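PDB 3ISM: CG8862 from Drosophila melanogaster, which probably cleaves DNA and RNA with little sequence specificity, as a magnesium-dependent mitochondrial endonuclease G of the DNA/RNA non-specific endonuclease family. Local coordinates for residues Q21-Y25 against G26-L30; D241-R245 against K246-T250. One frame throughout, in Å; residues are numbered along the deposited sequence.

Interaction 1. Residues Q21-Y25 against G26-L30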
ATOM      1  N   GLN B  21       4.439  -1.474  28.667  1.00 30.39           N
ATOM      2  CA  GLN B  21       3.764  -2.736  28.983  1.00 29.66           C
ATOM      3  C   GLN B  21       3.103  -3.356  27.743  1.00 29.27           C
ATOM      4  O   GLN B  21       3.335  -4.531  27.424  1.00 29.42           O
ATOM      5  CB  GLN B  21       2.732  -2.538  30.088  1.00 29.41           C
ATOM      6  CG  GLN B  21       3.314  -2.493  31.499  1.00 29.73           C
ATOM      7  CD  GLN B  21       2.323  -1.944  32.508  1.00 30.02           C
ATOM      8  OE1 GLN B  21       1.147  -1.743  32.192  1.00 29.99           O
ATOM      9  NE2 GLN B  21       2.794  -1.687  33.727  1.00 29.63           N
ATOM     10  N   ILE B  22       2.293  -2.563  27.043  1.00 28.40           N
ATOM     11  CA  ILE B  22       1.602  -3.031  25.841  1.00 27.62           C
ATOM     12  C   ILE B  22       2.614  -3.488  24.783  1.00 27.72           C
ATOM     13  O   ILE B  22       2.467  -4.580  24.224  1.00 27.84           O
ATOM     14  CB  ILE B  22       0.628  -1.957  25.264  1.00 27.35           C
ATOM     15  CG1 ILE B  22      -0.552  -1.747  26.214  1.00 26.59           C
ATOM     16  CG2 ILE B  22       0.112  -2.356  23.886  1.00 26.18           C
ATOM     17  CD1 ILE B  22      -1.263  -0.411  26.023  1.00 26.77           C
ATOM     18  N   MET B  23       3.658  -2.681  24.563  1.00 26.85           N
ATOM     19  CA  MET B  23       4.659  -2.945  23.523  1.00 26.67           C
ATOM     20  C   MET B  23       5.880  -3.703  24.034  1.00 26.89           C
ATOM     21  O   MET B  23       6.986  -3.528  23.522  1.00 27.50           O
ATOM     22  CB  MET B  23       5.117  -1.639  22.858  1.00 26.62           C
ATOM     23  CG  MET B  23       3.985  -0.752  22.334  1.00 26.06           C
ATOM     24  SD  MET B  23       2.811  -1.588  21.230  1.00 25.58           S
ATOM     25  CE  MET B  23       3.858  -2.022  19.845  1.00 23.80           C
ATOM     26  N   LYS B  24       5.666  -4.540  25.041  1.00 26.71           N
ATOM     27  CA  LYS B  24       6.688  -5.410  25.628  1.00 26.76           C
ATOM     28  C   LYS B  24       7.548  -6.182  24.611  1.00 26.75           C
ATOM     29  O   LYS B  24       8.768  -6.293  24.763  1.00 26.61           O
ATOM     30  CB  LYS B  24       5.992  -6.412  26.549  1.00 26.06           C
ATOM     31  CG  LYS B  24       6.910  -7.427  27.203  1.00 27.47           C
ATOM     32  CD  LYS B  24       6.146  -8.230  28.232  1.00 26.88           C
ATOM     33  CE  LYS B  24       6.966  -9.350  28.785  1.00 28.93           C
ATOM     34  NZ  LYS B  24       6.249  -9.978  29.931  1.00 29.42           N
ATOM     35  N   TYR B  25       6.897  -6.725  23.589  1.00 26.43           N
ATOM     36  CA  TYR B  25       7.571  -7.604  22.639  1.00 26.86           C
ATOM     37  C   TYR B  25       8.012  -6.914  21.346  1.00 26.84           C
ATOM     38  O   TYR B  25       8.416  -7.575  20.393  1.00 27.11           O
ATOM     39  CB  TYR B  25       6.697  -8.828  22.355  1.00 26.52           C
ATOM     40  CG  TYR B  25       6.570  -9.737  23.565  1.00 26.57           C
ATOM     41  CD1 TYR B  25       5.337  -9.947  24.184  1.00 26.70           C
ATOM     42  CD2 TYR B  25       7.692 -10.359  24.112  1.00 27.20           C
ATOM     43  CE1 TYR B  25       5.221 -10.764  25.306  1.00 26.82           C
ATOM     44  CE2 TYR B  25       7.585 -11.202  25.232  1.00 27.77           C
ATOM     45  CZ  TYR B  25       6.342 -11.395  25.819  1.00 26.70           C
ATOM     46  OH  TYR B  25       6.226 -12.208  26.917  1.00 27.25           O
ATOM     47  N   GLY B  26       7.943  -5.588  21.320  1.00 26.94           N
ATOM     48  CA  GLY B  26       8.457  -4.827  20.183  1.00 27.45           C
ATOM     49  C   GLY B  26       7.368  -4.161  19.381  1.00 27.75           C
ATOM     50  O   GLY B  26       6.182  -4.447  19.571  1.00 28.26           O
ATOM     51  N   PHE B  27       7.780  -3.273  18.482  1.00 27.64           N
ATOM     52  CA  PHE B  27       6.882  -2.576  17.575  1.00 27.74           C
ATOM     53  C   PHE B  27       6.843  -3.241  16.202  1.00 27.42           C
ATOM     54  O   PHE B  27       7.883  -3.378  15.573  1.00 27.50           O
ATOM     55  CB  PHE B  27       7.357  -1.118  17.394  1.00 28.21           C
ATOM     56  CG  PHE B  27       7.100  -0.235  18.592  1.00 28.69           C
ATOM     57  CD1 PHE B  27       6.168   0.793  18.514  1.00 29.36           C
ATOM     58  CD2 PHE B  27       7.797  -0.421  19.782  1.00 29.18           C
ATOM     59  CE1 PHE B  27       5.920   1.626  19.612  1.00 29.55           C
ATOM     60  CE2 PHE B  27       7.557   0.402  20.895  1.00 31.31           C
ATOM     61  CZ  PHE B  27       6.608   1.432  20.801  1.00 30.81           C
ATOM     62  N   PRO B  28       5.647  -3.622  15.712  1.00 27.35           N
ATOM     63  CA  PRO B  28       5.561  -4.139  14.327  1.00 27.81           C
ATOM     64  C   PRO B  28       6.108  -3.181  13.251  1.00 28.23           C
ATOM     65  O   PRO B  28       6.679  -3.632  12.244  1.00 27.77           O
ATOM     66  CB  PRO B  28       4.052  -4.366  14.126  1.00 27.74           C
ATOM     67  CG  PRO B  28       3.537  -4.604  15.535  1.00 26.90           C
ATOM     68  CD  PRO B  28       4.323  -3.610  16.363  1.00 27.05           C
ATOM     69  N   GLY B  29       5.944  -1.882  13.471  1.00 28.45           N
ATOM     70  CA  GLY B  29       6.420  -0.870  12.531  1.00 29.64           C
ATOM     71  C   GLY B  29       6.370   0.472  13.221  1.00 30.69           C
ATOM     72  O   GLY B  29       5.907   0.567  14.362  1.00 29.94           O
ATOM     73  N   LEU B  30       6.855   1.517  12.553  1.00 31.84           N
ATOM     74  CA  LEU B  30       6.940   2.820  13.203  1.00 33.12           C
ATOM     75  C   LEU B  30       6.270   3.946  12.405  1.00 33.30           C
ATOM     76  O   LEU B  30       6.640   5.112  12.532  1.00 33.48           O
ATOM     77  CB  LEU B  30       8.397   3.164  13.579  1.00 34.02           C
ATOM     78  CG  LEU B  30       9.200   2.164  14.434  1.00 35.65           C
ATOM     79  CD1 LEU B  30      10.703   2.446  14.328  1.00 38.43           C
ATOM     80  CD2 LEU B  30       8.756   2.149  15.909  1.00 36.44           C
TER
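M23 lays its side chain over one face of the F27 ring, four residues further along, while its backbone carbonyl holds G26. These three residues carry the local contact. M23 is the first residue after the helix to depart from helical backbone angles, and the chain then reverses in a type I beta turn from M23 to G26. The bond closing this turn runs from G26 N to M23 O, 3.2 Å long and nearly straight (162° at the hydrogen), although the donor stands above the carbonyl plane. G26 has a positive phi, a backbone shape few residues other than glycine adopt readily, and there the chain leaves the turn and extends toward F27 and P28.

The M23 chain bends at chi2 (-53°) and again at chi3, which carries SD and CE back over the ring; the two side chains cross at about a right angle. CB lies 3.7 Å from F27 CE2 and CG lies 3.7 Å from F27 CZ, which places the root of the side chain at the far end of the ring. The terminal methyl CE is 4.0 Å from the F27 ring centroid and 16° off its normal, a CH-pi contact over the face. SD stands higher above the same ring, a more distant Met-aromatic contact. CE also packs 3.4 Å from G26 O and 3.9 Å from P28 CD, so the methyl touches three successive residues of 26-30.

Beyond the turn, P28 O accepts a hydrogen bond from R45 of the second subunit. Within the chain, the unit joins the end of helix 16-22 to the large mixed sheet: M23 and P28 both rest on W52 and F54 of strand 49-57, and M23 also touches V40 of strand 40-44.

Interaction 2. Residues D241-R245 against K246-T250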
ATOM      1  N   ASP B 241       8.856  -9.226  17.586  1.00 34.60           N
ATOM      2  CA  ASP B 241      10.271  -9.254  17.191  1.00 35.50           C
ATOM      3  C   ASP B 241      11.253  -9.516  18.337  1.00 35.88           C
ATOM      4  O   ASP B 241      12.359  -9.990  18.091  1.00 36.32           O
ATOM      5  CB  ASP B 241      10.663  -7.991  16.373  1.00 36.12           C
ATOM      6  CG  ASP B 241      10.637  -6.686  17.197  1.00 37.66           C
ATOM      7  OD1 ASP B 241      11.086  -6.684  18.364  1.00 40.12           O
ATOM      8  OD2 ASP B 241      10.177  -5.640  16.662  1.00 40.19           O
ATOM      9  N   GLN B 242      10.846  -9.228  19.578  1.00 36.22           N
ATOM     10  CA  GLN B 242      11.673  -9.540  20.758  1.00 36.87           C
ATOM     11  C   GLN B 242      11.675 -11.029  21.130  1.00 37.09           C
ATOM     12  O   GLN B 242      12.524 -11.474  21.890  1.00 36.74           O
ATOM     13  CB  GLN B 242      11.261  -8.697  21.981  1.00 36.93           C
ATOM     14  CG  GLN B 242      11.404  -7.177  21.801  1.00 37.56           C
ATOM     15  CD  GLN B 242      12.833  -6.754  21.528  1.00 38.81           C
ATOM     16  OE1 GLN B 242      13.694  -6.835  22.407  1.00 39.95           O
ATOM     17  NE2 GLN B 242      13.096  -6.309  20.305  1.00 37.34           N
ATOM     18  N   ILE B 243      10.727 -11.794  20.594  1.00 37.68           N
ATOM     19  CA  ILE B 243      10.694 -13.248  20.795  1.00 38.31           C
ATOM     20  C   ILE B 243      11.337 -13.992  19.620  1.00 38.42           C
ATOM     21  O   ILE B 243      10.906 -13.847  18.481  1.00 38.33           O
ATOM     22  CB  ILE B 243       9.244 -13.763  20.949  1.00 38.45           C
ATOM     23  CG1 ILE B 243       8.491 -12.937  21.995  1.00 38.85           C
ATOM     24  CG2 ILE B 243       9.226 -15.263  21.304  1.00 38.15           C
ATOM     25  CD1 ILE B 243       7.007 -13.278  22.124  1.00 38.71           C
ATOM     26  N   ASN B 244      12.373 -14.774  19.904  1.00 38.96           N
ATOM     27  CA  ASN B 244      12.894 -15.763  18.952  1.00 39.25           C
ATOM     28  C   ASN B 244      11.841 -16.881  18.831  1.00 38.98           C
ATOM     29  O   ASN B 244      11.419 -17.449  19.836  1.00 39.10           O
ATOM     30  CB  ASN B 244      14.244 -16.295  19.471  1.00 39.65           C
ATOM     31  CG  ASN B 244      14.838 -17.419  18.617  1.00 40.44           C
ATOM     32  OD1 ASN B 244      14.444 -17.656  17.472  1.00 41.37           O
ATOM     33  ND2 ASN B 244      15.817 -18.109  19.187  1.00 43.02           N
ATOM     34  N   ARG B 245      11.422 -17.186  17.604  1.00 38.89           N
ATOM     35  CA  ARG B 245      10.356 -18.175  17.364  1.00 38.98           C
ATOM     36  C   ARG B 245      10.751 -19.585  17.810  1.00 39.17           C
ATOM     37  O   ARG B 245       9.886 -20.447  18.011  1.00 39.06           O
ATOM     38  CB  ARG B 245       9.944 -18.196  15.884  1.00 39.05           C
ATOM     39  CG  ARG B 245       9.378 -16.886  15.355  1.00 38.43           C
ATOM     40  CD  ARG B 245       7.849 -16.852  15.330  1.00 36.41           C
ATOM     41  NE  ARG B 245       7.388 -15.469  15.373  1.00 36.63           N
ATOM     42  CZ  ARG B 245       7.048 -14.736  14.316  1.00 35.53           C
ATOM     43  NH1 ARG B 245       7.069 -15.254  13.092  1.00 35.22           N
ATOM     44  NH2 ARG B 245       6.654 -13.485  14.495  1.00 34.72           N
ATOM     45  N   LYS B 246      12.056 -19.808  17.971  1.00 39.22           N
ATOM     46  CA  LYS B 246      12.573 -21.072  18.472  1.00 39.42           C
ATOM     47  C   LYS B 246      12.359 -21.212  19.974  1.00 39.15           C
ATOM     48  O   LYS B 246      12.566 -22.289  20.535  1.00 39.05           O
ATOM     49  CB  LYS B 246      14.058 -21.224  18.133  1.00 39.83           C
ATOM     50  CG  LYS B 246      14.332 -21.375  16.642  1.00 41.36           C
ATOM     51  CD  LYS B 246      15.756 -21.865  16.396  1.00 43.82           C
ATOM     52  CE  LYS B 246      15.986 -22.200  14.927  1.00 44.52           C
ATOM     53  NZ  LYS B 246      15.838 -20.995  14.061  1.00 45.09           N
ATOM     54  N   GLN B 247      11.946 -20.126  20.626  1.00 38.93           N
ATOM     55  CA  GLN B 247      11.666 -20.174  22.067  1.00 38.72           C
ATOM     56  C   GLN B 247      10.172 -20.139  22.409  1.00 37.64           C
ATOM     57  O   GLN B 247       9.803 -20.077  23.580  1.00 37.62           O
ATOM     58  CB  GLN B 247      12.425 -19.071  22.813  1.00 39.06           C
ATOM     59  CG  GLN B 247      13.777 -19.524  23.332  1.00 41.13           C
ATOM     60  CD  GLN B 247      14.648 -18.366  23.785  1.00 43.16           C
ATOM     61  OE1 GLN B 247      14.634 -17.286  23.183  1.00 43.36           O
ATOM     62  NE2 GLN B 247      15.417 -18.588  24.851  1.00 42.87           N
ATOM     63  N   LEU B 248       9.319 -20.173  21.388  1.00 36.13           N
ATOM     64  CA  LEU B 248       7.897 -20.359  21.611  1.00 34.64           C
ATOM     65  C   LEU B 248       7.681 -21.817  22.017  1.00 34.30           C
ATOM     66  O   LEU B 248       8.504 -22.684  21.705  1.00 34.54           O
ATOM     67  CB  LEU B 248       7.092 -20.027  20.355  1.00 33.90           C
ATOM     68  CG  LEU B 248       6.964 -18.544  20.012  1.00 33.32           C
ATOM     69  CD1 LEU B 248       6.322 -18.331  18.646  1.00 29.91           C
ATOM     70  CD2 LEU B 248       6.202 -17.791  21.108  1.00 30.58           C
ATOM     71  N   THR B 249       6.599 -22.088  22.729  1.00 33.26           N
ATOM     72  CA  THR B 249       6.299 -23.462  23.109  1.00 32.88           C
ATOM     73  C   THR B 249       5.361 -24.074  22.076  1.00 32.20           C
ATOM     74  O   THR B 249       5.580 -25.199  21.621  1.00 31.88           O
ATOM     75  CB  THR B 249       5.735 -23.547  24.539  1.00 32.75           C
ATOM     76  OG1 THR B 249       6.745 -23.122  25.461  1.00 32.86           O
ATOM     77  CG2 THR B 249       5.319 -24.971  24.884  1.00 32.79           C
ATOM     78  N   THR B 250       4.329 -23.322  21.699  1.00 31.51           N
ATOM     79  CA  THR B 250       3.427 -23.744  20.635  1.00 30.96           C
ATOM     80  C   THR B 250       3.110 -22.596  19.701  1.00 31.06           C
ATOM     81  O   THR B 250       3.154 -21.424  20.091  1.00 31.14           O
ATOM     82  CB  THR B 250       2.072 -24.298  21.157  1.00 30.66           C
ATOM     83  OG1 THR B 250       1.380 -23.263  21.857  1.00 29.16           O
ATOM     84  CG2 THR B 250       2.264 -25.515  22.081  1.00 30.63           C
TER
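N244 receives two backbone N-H groups from the residues just after it, and these hydrogen bonds shape a type I beta turn from N244 to Q247. Its carbonyl O takes Q247 N at 2.8 Å, with 158° at the hydrogen and the donor above the carbonyl plane. Its side-chain OD1 takes K246 N at 3.3 Å, a weak but straight bond that makes an Asx turn. With chi1 at 175°, CG lies anti to the backbone N and beside the carbonyl carbon, which brings OD1 round to K246. A further weak bond, L248 N to R245 O at 3.4 Å, continues the winding by one residue.

Apolar contacts gather round L248. Its CD2 meets I243 CG2 at 3.9 Å, the two side chains crossing at about a right angle, while CD1 lies 3.9 Å from R245 CD, those chains running side by side in the same direction.

Charge is paired beyond the turn: R245 forms salt bridges to E232 and E229 of helix 228-235. The chemistry thus divides by position, with one good and two weak backbone-directed bonds shaping the turn at the exposed N244, and the buried L248 bordered by I243 and the aliphatic part of an arginine whose charge is met by two carboxylates.

Interaction 1 closes long before interaction 2 opens along the chain, yet their centres lie about 15 Å apart on the same side of the molecule, and they touch. Y25 O and Q242 N are 3.0 Å apart, a probable hydrogen bond, and Y25 CD2 packs 3.4 Å from I243 CG1. Both border the large mixed sheet: 21-30 comprises the end of helix 16-22 and the loop toward strand 33-35, outermost in this chain's sheet, and packs on 49-57; 241-250 is the loop after helix 228-235 that enters strand 250-251, and lies on 203-211. An N-terminal and a C-terminal connection are thereby joined, away from H101, the predicted active-site residue, and from the magnesium-binding N133 and E141.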